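Serine/threonine/tyrosine-interacting protein (Homo sapiens, PDB 2R0B) is a catalytically inactive phosphatase that acts as a nuclear anchor for ERK1/ERK2 and, by binding the F-box of FBXW7, keeps FBXW7 out of its SCF ubiquitin ligase. Local coordinates at residues I34-C39 and L87-K92. Numbering follows the deposited sequence.
Sequences ITHIIC and LQMGGK
Two consecutive backbone amides, those of Thr35 and His36, converge on the carbonyl oxygen of Lys92. The bond from Thr35 N to Lys92 O is 2.9 Å and almost straight, 175° at the hydrogen, although the donor sits 22° out of the carbonyl plane. His36 N reaches the same Lys92 O at 3.1 Å, more bent at its hydrogen but nearly in line with the C=O. The amide of Lys92 goes to a side chain instead: Lys92 N donates to Thr35 OG1 over 3.1 Å. With chi1 at 55°, this hydroxyl is tucked between its own backbone N and carbonyl carbon, where it also meets ND1 of the neighbouring His36 at 2.8 Å, in the plane of the imidazole; either atom could supply the proton. The backbone bonds lie where two adjacent parallel strands, 36-41 and 93-96, come together in the central sheet of the dual-specificity phosphatase fold, and the pairing continues through backbone bonds of His36 and Ile38 with Leu94. Helix 76-88 leads into the second of these strands through a Schellman motif, with Gly90 at positive phi and its N bonded to Leu87 O. Next comes Gly91, whose CA lies 3.3 Å from Thr35 OG1; a CB there would run into that hydroxyl. Replacing Thr35 with a valine would probably leave Lys92 N without its acceptor and the His36 ring freer to turn, having lost this in-plane contact at ND1. At the ring edge, next to ND1, Met89 brings its thioether up, CE 4.1 Å from His36 CE1, while Phe82 packs edge-to-face with the imidazole. The Ile34 side chain crosses that of Lys92 at about a right angle, with Ile34 CD1 4.1 Å from Lys92 CB.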
ATOM      1  N   ILE A  34      -2.100  13.116  -6.178  1.00 17.53           N
ATOM      2  CA  ILE A  34      -1.648  12.376  -4.972  1.00 17.09           C
ATOM      3  C   ILE A  34      -1.425  13.372  -3.847  1.00 16.44           C
ATOM      4  O   ILE A  34      -0.767  14.386  -4.057  1.00 18.20           O
ATOM      5  CB  ILE A  34      -0.296  11.658  -5.208  1.00 16.49           C
ATOM      6  CG1 ILE A  34      -0.381  10.566  -6.287  1.00 17.56           C
ATOM      7  CG2 ILE A  34       0.294  11.140  -3.891  1.00 16.77           C
ATOM      8  CD1 ILE A  34      -1.541   9.610  -6.087  1.00 15.66           C
ATOM      9  N   THR A  35      -1.940  13.066  -2.656  1.00 15.04           N
ATOM     10  CA  THR A  35      -1.804  13.950  -1.498  1.00 15.72           C
ATOM     11  C   THR A  35      -1.227  13.237  -0.277  1.00 14.62           C
ATOM     12  O   THR A  35      -0.750  13.895   0.659  1.00 16.13           O
ATOM     13  CB  THR A  35      -3.158  14.573  -1.082  1.00 16.10           C
ATOM     14  OG1 THR A  35      -4.123  13.549  -0.849  1.00 17.21           O
ATOM     15  CG2 THR A  35      -3.658  15.513  -2.157  1.00 17.49           C
ATOM     16  N   HIS A  36      -1.304  11.909  -0.294  1.00 15.19           N
ATOM     17  CA  HIS A  36      -0.892  11.066   0.827  1.00 12.58           C
ATOM     18  C   HIS A  36      -0.057   9.878   0.335  1.00 12.90           C
ATOM     19  O   HIS A  36      -0.379   9.288  -0.684  1.00 12.92           O
ATOM     20  CB  HIS A  36      -2.140  10.505   1.497  1.00 12.77           C
ATOM     21  CG  HIS A  36      -2.915  11.501   2.301  1.00 13.09           C
ATOM     22  ND1 HIS A  36      -3.718  12.465   1.725  1.00 14.57           N
ATOM     23  CD2 HIS A  36      -3.043  11.651   3.642  1.00 15.46           C
ATOM     24  CE1 HIS A  36      -4.281  13.184   2.680  1.00 19.02           C
ATOM     25  NE2 HIS A  36      -3.891  12.708   3.852  1.00 16.85           N
ATOM     26  N   ILE A  37       0.994   9.501   1.068  1.00 12.36           N
ATOM     27  CA  ILE A  37       1.833   8.378   0.644  1.00 11.78           C
ATOM     28  C   ILE A  37       2.135   7.454   1.833  1.00 13.00           C
ATOM     29  O   ILE A  37       2.543   7.927   2.897  1.00 13.26           O
ATOM     30  CB  ILE A  37       3.170   8.890   0.049  1.00 12.38           C
ATOM     31  CG1 ILE A  37       2.904   9.815  -1.154  1.00 10.76           C
ATOM     32  CG2 ILE A  37       4.102   7.716  -0.311  1.00 12.23           C
ATOM     33  CD1 ILE A  37       4.158  10.453  -1.742  1.00 11.63           C
ATOM     34  N   ILE A  38       1.842   6.172   1.687  1.00 11.91           N
ATOM     35  CA  ILE A  38       2.284   5.167   2.673  1.00 12.69           C
ATOM     36  C   ILE A  38       3.607   4.637   2.117  1.00 13.09           C
ATOM     37  O   ILE A  38       3.640   4.033   1.051  1.00 13.11           O
ATOM     38  CB  ILE A  38       1.270   4.028   2.895  1.00 13.01           C
ATOM     39  CG1 ILE A  38      -0.066   4.577   3.393  1.00 13.01           C
ATOM     40  CG2 ILE A  38       1.831   3.019   3.937  1.00 12.86           C
ATOM     41  CD1 ILE A  38      -1.132   3.504   3.641  1.00 13.06           C
ATOM     42  N   CYS A  39       4.689   4.888   2.846  1.00 14.03           N
ATOM     43  CA  CYS A  39       6.052   4.535   2.401  1.00 14.10           C
ATOM     44  C   CYS A  39       6.545   3.373   3.278  1.00 14.70           C
ATOM     45  O   CYS A  39       6.792   3.575   4.476  1.00 14.95           O
ATOM     46  CB  CYS A  39       6.933   5.784   2.554  1.00 14.18           C
ATOM     47  SG  CYS A  39       8.737   5.504   2.476  1.00 16.18           S
ATOM     48  N   LEU A  87      -9.111   9.771   1.317  1.00 19.11           N
ATOM     49  CA  LEU A  87     -10.142   9.645   0.285  1.00 20.54           C
ATOM     50  C   LEU A  87     -11.387  10.429   0.620  1.00 21.28           C
ATOM     51  O   LEU A  87     -12.046  10.936  -0.288  1.00 21.62           O
ATOM     52  CB  LEU A  87     -10.482   8.185  -0.016  1.00 20.02           C
ATOM     53  CG  LEU A  87      -9.331   7.333  -0.555  1.00 23.61           C
ATOM     54  CD1 LEU A  87      -9.819   5.987  -1.033  1.00 23.08           C
ATOM     55  CD2 LEU A  87      -8.529   8.013  -1.659  1.00 23.67           C
ATOM     56  N   GLN A  88     -11.689  10.550   1.915  1.00 22.19           N
ATOM     57  CA  GLN A  88     -12.864  11.286   2.362  1.00 24.16           C
ATOM     58  C   GLN A  88     -12.763  12.787   2.044  1.00 24.53           C
ATOM     59  O   GLN A  88     -13.776  13.421   1.731  1.00 24.90           O
ATOM     60  CB  GLN A  88     -13.113  11.061   3.861  1.00 24.35           C
ATOM     61  CG  GLN A  88     -14.530  11.395   4.308  1.00 29.41           C
ATOM     62  CD  GLN A  88     -15.582  10.643   3.501  1.00 33.12           C
ATOM     63  OE1 GLN A  88     -15.542   9.413   3.390  1.00 34.95           O
ATOM     64  NE2 GLN A  88     -16.526  11.383   2.922  1.00 35.35           N
ATOM     65  N   MET A  89     -11.545  13.335   2.096  1.00 24.78           N
ATOM     66  CA  MET A  89     -11.312  14.766   1.848  1.00 25.85           C
ATOM     67  C   MET A  89     -11.031  15.049   0.370  1.00 24.67           C
ATOM     68  O   MET A  89     -10.642  16.165   0.013  1.00 24.94           O
ATOM     69  CB  MET A  89     -10.192  15.332   2.760  1.00 26.09           C
ATOM     70  CG  MET A  89      -8.737  14.875   2.432  1.00 26.49           C
ATOM     71  SD  MET A  89      -7.450  15.795   3.354  1.00 30.05           S
ATOM     72  CE  MET A  89      -7.340  14.857   4.856  1.00 28.59           C
ATOM     73  N   GLY A  90     -11.236  14.037  -0.474  1.00 23.28           N
ATOM     74  CA  GLY A  90     -10.978  14.148  -1.924  1.00 22.63           C
ATOM     75  C   GLY A  90      -9.507  14.019  -2.307  1.00 21.63           C
ATOM     76  O   GLY A  90      -9.096  14.392  -3.426  1.00 22.00           O
ATOM     77  N   GLY A  91      -8.718  13.503  -1.373  1.00 19.87           N
ATOM     78  CA  GLY A  91      -7.303  13.238  -1.598  1.00 18.55           C
ATOM     79  C   GLY A  91      -7.099  11.906  -2.307  1.00 17.74           C
ATOM     80  O   GLY A  91      -8.054  11.149  -2.549  1.00 18.28           O
ATOM     81  N   LYS A  92      -5.849  11.617  -2.630  1.00 16.91           N
ATOM     82  CA  LYS A  92      -5.494  10.344  -3.274  1.00 16.67           C
ATOM     83  C   LYS A  92      -4.227   9.795  -2.641  1.00 15.96           C
ATOM     84  O   LYS A  92      -3.367  10.552  -2.193  1.00 15.46           O
ATOM     85  CB  LYS A  92      -5.378  10.497  -4.790  1.00 18.02           C
ATOM     86  CG  LYS A  92      -6.665  11.033  -5.416  1.00 19.00           C
ATOM     87  CD  LYS A  92      -6.756  10.781  -6.882  1.00 24.69           C
ATOM     88  CE  LYS A  92      -7.947  11.557  -7.462  1.00 25.28           C
ATOM     89  NZ  LYS A  92      -7.708  13.030  -7.524  1.00 27.40           N
TER